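Local coordinates for protein probable aminotransferase (Pseudomonas aeruginosa, PDB 5YKR) that is a probable aminotransferase of the class-III family, a pyridoxal-phosphate-dependent enzyme whose cofactor is bound covalently to the protein, at residues 313-316 with 317-320; 244-247 with 248-251. All coordinates share one frame; numbering follows the deposited sequence.

Contact 1: residues 313-316 with 317-320; sequences HFRP and GQAI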
ATOM      1  N   HIS A 313      24.264  -0.216  -3.359  1.00 10.27           N
ATOM      2  CA  HIS A 313      23.942  -1.600  -2.991  1.00 10.09           C
ATOM      3  C   HIS A 313      24.469  -1.883  -1.582  1.00 10.78           C
ATOM      4  O   HIS A 313      25.540  -1.425  -1.170  1.00 11.14           O
ATOM      5  CB  HIS A 313      24.578  -2.554  -4.017  1.00  9.64           C
ATOM      6  CG  HIS A 313      23.939  -2.428  -5.346  1.00  9.71           C
ATOM      7  ND1 HIS A 313      22.669  -2.903  -5.602  1.00  9.85           N
ATOM      8  CD2 HIS A 313      24.367  -1.791  -6.476  1.00  9.79           C
ATOM      9  CE1 HIS A 313      22.352  -2.604  -6.849  1.00  9.63           C
ATOM     10  NE2 HIS A 313      23.349  -1.903  -7.392  1.00 10.13           N
ATOM     11  N   PHE A 314      23.672  -2.624  -0.833  1.00 10.69           N
ATOM     12  CA  PHE A 314      23.957  -2.802   0.615  1.00 11.75           C
ATOM     13  C   PHE A 314      25.222  -3.606   0.802  1.00 12.75           C
ATOM     14  O   PHE A 314      25.454  -4.594   0.092  1.00 15.47           O
ATOM     15  CB  PHE A 314      22.763  -3.515   1.265  1.00 12.71           C
ATOM     16  CG  PHE A 314      22.658  -3.356   2.739  1.00 13.08           C
ATOM     17  CD1 PHE A 314      22.185  -2.155   3.295  1.00 13.60           C
ATOM     18  CD2 PHE A 314      23.011  -4.379   3.563  1.00 14.41           C
ATOM     19  CE1 PHE A 314      22.048  -2.017   4.652  1.00 14.02           C
ATOM     20  CE2 PHE A 314      22.894  -4.264   4.945  1.00 14.31           C
ATOM     21  CZ  PHE A 314      22.410  -3.093   5.487  1.00 13.17           C
ATOM     22  N   ARG A 315      26.031  -3.217   1.772  1.00 13.12           N
ATOM     23  CA  ARG A 315      27.310  -3.836   2.013  1.00 15.10           C
ATOM     24  C   ARG A 315      27.214  -4.746   3.248  1.00 14.84           C
ATOM     25  O   ARG A 315      26.438  -4.478   4.192  1.00 13.30           O
ATOM     26  CB  ARG A 315      28.382  -2.746   2.202  1.00 15.98           C
ATOM     27  CG  ARG A 315      28.622  -1.908   0.936  1.00 20.15           C
ATOM     28  CD  ARG A 315      29.623  -0.732   1.178  1.00 22.90           C
ATOM     29  NE  ARG A 315      30.268  -0.217  -0.054  1.00 22.04           N
ATOM     30  CZ  ARG A 315      29.830   0.799  -0.818  1.00 22.77           C
ATOM     31  NH1 ARG A 315      28.718   1.492  -0.491  1.00 24.55           N
ATOM     32  NH2 ARG A 315      30.564   1.192  -1.911  1.00 20.06           N
ATOM     33  N   PRO A 316      28.006  -5.822   3.267  1.00 20.77           N
ATOM     34  CA  PRO A 316      27.990  -6.741   4.396  1.00 21.53           C
ATOM     35  C   PRO A 316      28.267  -6.054   5.698  1.00 18.60           C
ATOM     36  O   PRO A 316      29.257  -5.303   5.811  1.00 22.23           O
ATOM     37  CB  PRO A 316      29.148  -7.689   4.084  1.00 24.79           C
ATOM     38  CG  PRO A 316      29.528  -7.480   2.656  1.00 29.04           C
ATOM     39  CD  PRO A 316      28.983  -6.197   2.216  1.00 22.98           C
ATOM     40  N   GLY A 317      27.390  -6.233   6.673  1.00 15.88           N
ATOM     41  CA  GLY A 317      27.570  -5.615   7.977  1.00 16.64           C
ATOM     42  C   GLY A 317      27.185  -4.147   8.082  1.00 16.10           C
ATOM     43  O   GLY A 317      27.308  -3.563   9.138  1.00 17.85           O
ATOM     44  N   GLN A 318      26.689  -3.555   7.004  1.00 15.07           N
ATOM     45  CA  GLN A 318      26.200  -2.175   7.028  1.00 15.61           C
ATOM     46  C   GLN A 318      25.017  -2.038   7.963  1.00 13.77           C
ATOM     47  O   GLN A 318      24.258  -2.990   8.149  1.00 15.54           O
ATOM     48  CB  GLN A 318      25.790  -1.776   5.593  1.00 15.03           C
ATOM     49  CG  GLN A 318      25.227  -0.370   5.429  1.00 14.62           C
ATOM     50  CD  GLN A 318      24.950   0.006   3.997  1.00 15.03           C
ATOM     51  OE1 GLN A 318      25.516  -0.606   3.063  1.00 14.28           O
ATOM     52  NE2 GLN A 318      24.093   1.021   3.801  1.00 14.17           N
ATOM     53  N   ALA A 319      24.831  -0.865   8.568  1.00 16.35           N
ATOM     54  CA  ALA A 319      23.670  -0.614   9.380  1.00 16.01           C
ATOM     55  C   ALA A 319      22.408  -0.724   8.535  1.00 14.31           C
ATOM     56  O   ALA A 319      22.286  -0.100   7.479  1.00 14.74           O
ATOM     57  CB  ALA A 319      23.747   0.751  10.039  1.00 17.84           C
ATOM     58  N   ILE A 320      21.442  -1.485   9.041  1.00 15.77           N
ATOM     59  CA  ILE A 320      20.132  -1.626   8.394  1.00 15.98           C
ATOM     60  C   ILE A 320      19.433  -0.271   8.236  1.00 15.05           C
ATOM     61  O   ILE A 320      19.521   0.575   9.078  1.00 15.88           O
ATOM     62  CB  ILE A 320      19.243  -2.643   9.239  1.00 22.81           C
ATOM     63  CG1 ILE A 320      19.311  -3.973   8.500  1.00 24.45           C
ATOM     64  CG2 ILE A 320      17.829  -2.203   9.605  1.00 25.73           C
ATOM     65  CD1 ILE A 320      20.591  -4.616   8.553  1.00 27.23           C
TER
HETATM   66  O   HOH W   1      26.128   0.546   0.756  1.00 16.21           O
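Gln-318 OE1 is gripped by two donors, the backbone N of Arg-315 and a water. Arg-315 N lies 3.0 Å from Gln-318 OE1, with an N-H...O angle of 160°. The water oxygen is 2.7 Å from Gln-318 OE1. That water also donates to His-313 O and accepts from Arg-315 NH1, so one solvent molecule ties the amide to both the backbone and the arginine side chain. Gln-318 reaches back because CG stands anti to its backbone N (chi1 179°) and the rest of the chain is extended, which lays the amide over the ring of Phe-314. Ring and amide are stacked with their planes 20° apart, Gln-318 CD lying 3.6 Å from Phe-314 CD1. Nearer the main chain, Gln-318 CB makes a CH-pi contact over the same ring, 3.9 Å from its centroid. At the ring edge Ala-319 O approaches Phe-314 CE1 at 3.4 Å, while Ile-320 CD1 meets Phe-314 CZ obliquely. A long, flat-ended glutamine suits this place, since it can cover an aromatic face and still use its oxygen as an acceptor.

The chain reverses through Pro-316 and Gly-317, closed by Gln-318 N donating to Arg-315 O at 3.0 Å. Proline's fixed phi fits the first corner; at the second, Gly-317, lacking a side chain, readily takes the positive phi required. Gln-51 of the second subunit bonds to Phe-314 N and His-313 ND1, and Phe-16 of that subunit packs on Pro-316. The arrangement is a type II beta turn with proline and glycine at its corners, set in a surface loop at the dimer interface.

Contact 2: residues 244-247 with 248-251; sequences GLRE and LTRR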
ATOM      1  N   GLY A 244       7.567  16.267 -27.857  1.00 18.14           N
ATOM      2  CA  GLY A 244       7.991  17.489 -27.161  1.00 17.89           C
ATOM      3  C   GLY A 244       8.274  17.269 -25.695  1.00 16.62           C
ATOM      4  O   GLY A 244       9.229  17.772 -25.135  1.00 16.76           O
ATOM      5  N   LEU A 245       7.398  16.494 -25.053  1.00 15.60           N
ATOM      6  CA  LEU A 245       7.575  16.125 -23.665  1.00 15.05           C
ATOM      7  C   LEU A 245       8.899  15.400 -23.471  1.00 14.68           C
ATOM      8  O   LEU A 245       9.643  15.662 -22.519  1.00 14.29           O
ATOM      9  CB  LEU A 245       6.374  15.284 -23.207  1.00 15.14           C
ATOM     10  CG  LEU A 245       6.473  14.625 -21.807  1.00 14.02           C
ATOM     11  CD1 LEU A 245       6.621  15.678 -20.718  1.00 14.55           C
ATOM     12  CD2 LEU A 245       5.210  13.803 -21.591  1.00 14.22           C
ATOM     13  N   ARG A 246       9.175  14.443 -24.344  1.00 14.91           N
ATOM     14  CA  ARG A 246      10.413  13.680 -24.220  1.00 14.95           C
ATOM     15  C   ARG A 246      11.626  14.572 -24.461  1.00 14.49           C
ATOM     16  O   ARG A 246      12.615  14.450 -23.766  1.00 16.00           O
ATOM     17  CB  ARG A 246      10.391  12.471 -25.154  1.00 14.93           C
ATOM     18  CG  ARG A 246      11.654  11.659 -25.188  1.00 15.46           C
ATOM     19  CD  ARG A 246      11.906  10.865 -23.909  1.00 16.05           C
ATOM     20  NE  ARG A 246      12.353  11.708 -22.789  1.00 14.37           N
ATOM     21  CZ  ARG A 246      12.856  11.243 -21.653  1.00 14.64           C
ATOM     22  NH1 ARG A 246      12.914   9.929 -21.434  1.00 15.18           N
ATOM     23  NH2 ARG A 246      13.296  12.077 -20.724  1.00 15.54           N
ATOM     24  N   GLU A 247      11.547  15.427 -25.491  1.00 16.40           N
ATOM     25  CA  GLU A 247      12.655  16.306 -25.808  1.00 19.66           C
ATOM     26  C   GLU A 247      12.958  17.299 -24.672  1.00 17.99           C
ATOM     27  O   GLU A 247      14.122  17.479 -24.296  1.00 19.56           O
ATOM     28  CB  GLU A 247      12.455  16.971 -27.174  1.00 22.36           C
ATOM     29  CG  GLU A 247      13.686  17.747 -27.686  1.00 26.86           C
ATOM     30  CD  GLU A 247      13.857  19.149 -27.085  1.00 32.86           C
ATOM     31  OE1 GLU A 247      12.837  19.804 -26.712  1.00 33.46           O
ATOM     32  OE2 GLU A 247      15.000  19.622 -26.962  1.00 39.54           O
ATOM     33  N   LEU A 248      11.914  17.957 -24.143  1.00 16.91           N
ATOM     34  CA  LEU A 248      12.104  18.945 -23.076  1.00 17.71           C
ATOM     35  C   LEU A 248      12.699  18.324 -21.813  1.00 16.40           C
ATOM     36  O   LEU A 248      13.564  18.907 -21.190  1.00 16.29           O
ATOM     37  CB  LEU A 248      10.761  19.611 -22.739  1.00 17.78           C
ATOM     38  CG  LEU A 248      10.240  20.677 -23.732  1.00 21.16           C
ATOM     39  CD1 LEU A 248       8.856  21.109 -23.388  1.00 24.21           C
ATOM     40  CD2 LEU A 248      11.131  21.847 -23.698  1.00 26.94           C
ATOM     41  N   THR A 249      12.185  17.142 -21.432  1.00 14.82           N
ATOM     42  CA  THR A 249      12.709  16.532 -20.249  1.00 14.71           C
ATOM     43  C   THR A 249      14.166  16.089 -20.450  1.00 14.82           C
ATOM     44  O   THR A 249      14.995  16.245 -19.550  1.00 17.46           O
ATOM     45  CB  THR A 249      11.818  15.359 -19.758  1.00 13.93           C
ATOM     46  OG1 THR A 249      11.580  14.420 -20.811  1.00 14.35           O
ATOM     47  CG2 THR A 249      10.485  15.859 -19.169  1.00 14.36           C
ATOM     48  N   ARG A 250      14.510  15.597 -21.648  1.00 17.15           N
ATOM     49  CA  ARG A 250      15.924  15.311 -21.925  1.00 19.77           C
ATOM     50  C   ARG A 250      16.803  16.545 -21.820  1.00 19.94           C
ATOM     51  O   ARG A 250      17.858  16.517 -21.145  1.00 20.52           O
ATOM     52  CB  ARG A 250      16.090  14.677 -23.281  1.00 21.62           C
ATOM     53  CG  ARG A 250      15.794  13.221 -23.165  1.00 24.74           C
ATOM     54  CD  ARG A 250      15.687  12.599 -24.508  1.00 28.06           C
ATOM     55  NE  ARG A 250      15.538  11.166 -24.379  1.00 27.99           N
ATOM     56  CZ  ARG A 250      15.109  10.386 -25.366  1.00 32.87           C
ATOM     57  NH1 ARG A 250      14.743  10.903 -26.551  1.00 29.26           N
ATOM     58  NH2 ARG A 250      14.988   9.071 -25.158  1.00 35.67           N
ATOM     59  N   ARG A 251      16.336  17.637 -22.416  1.00 18.65           N
ATOM     60  CA  ARG A 251      17.147  18.847 -22.502  1.00 20.69           C
ATOM     61  C   ARG A 251      17.421  19.429 -21.125  1.00 21.56           C
ATOM     62  O   ARG A 251      18.518  19.894 -20.835  1.00 26.72           O
ATOM     63  CB  ARG A 251      16.462  19.837 -23.422  1.00 22.92           C
ATOM     64  CG  ARG A 251      17.236  21.151 -23.564  1.00 25.62           C
ATOM     65  CD  ARG A 251      17.004  21.864 -24.857  1.00 29.00           C
ATOM     66  NE  ARG A 251      15.626  21.834 -25.321  1.00 27.97           N
ATOM     67  CZ  ARG A 251      14.652  22.668 -24.990  1.00 31.79           C
ATOM     68  NH1 ARG A 251      14.843  23.688 -24.147  1.00 33.26           N
ATOM     69  NH2 ARG A 251      13.465  22.475 -25.541  1.00 34.48           N
TER
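Residues 244-251 form continuous helix, in which the amide N atoms of Leu-248, Thr-249, Arg-250 and Arg-251 donate in turn to the carbonyl O atoms of Gly-244, Leu-245, Arg-246 and Glu-247. On the exposed flank Glu-247 and Arg-251, one turn apart, form a two-pronged, side-on salt bridge. Arg-251 NE meets Glu-247 OE2 at 2.8 Å, almost straight at 173° and in the guanidinium plane. Arg-251 NH2 reaches Glu-247 OE1 at 3.0 Å. Both oxygens use their syn lone pairs, and the two flat groups are nearly coplanar. The glutamate bends at chi2 (-80°) and the arginine at chi3, bringing carboxylate and guanidinium edge to edge. Glu-212 takes Arg-251 NH1, giving this charge a second acidic partner.

Another flank carries two stacked arginines. Their guanidinium planes are 8° apart with centres at 4.4 Å, and Arg-246 CD lies over the centre of the Arg-250 group. Nearby acids probably offset the repulsion: salt bridges run from Glu-278 to Arg-250 NH2 and from Asp-280 to Arg-246 NH2. Glu-278 O also accepts from Arg-246 NH1. Thr-249 OG1 accepts a bent bond from Arg-246 NH2 at 2.9 Å, tilted from the guanidinium plane. Its single hydroxyl proton has both Leu-245 O and Arg-246 O within reach, and the geometry leaves the choice open.

Leucines suit the inward side: Leu-245 packs on Val-223 and Leu-256 of the flanking strands, and Leu-248 on Leu-208 and Leu-211 of helix 208-215. This is the amphipathic helix of a beta-alpha-beta unit, linking parallel strands 220-225 and 255-259 in the large sheet of the PLP-dependent aminotransferase fold.

Overall arrangement
From the N terminus, the chain runs through strand 220-225 into helix 241-251, which holds contact 2, and then enters strand 255-259. Contact 2 spans successive turns within that helix, beside the seven-stranded sheet. Past strands 281-284 and 295-299 of the same sheet, helix 301-310 leads to the loop of contact 1, a tight reversal before helix 333-346. The two contacts are in series, neither nesting nor crossing. The centres of contacts 1 and 2 lie 37 Å apart, and the nearest atoms of contacts 1 and 2 are about 21 Å apart. Contact 2 belongs to the packing of helix against sheet within one subunit, whereas contact 1 shapes a projecting loop that meets the second subunit.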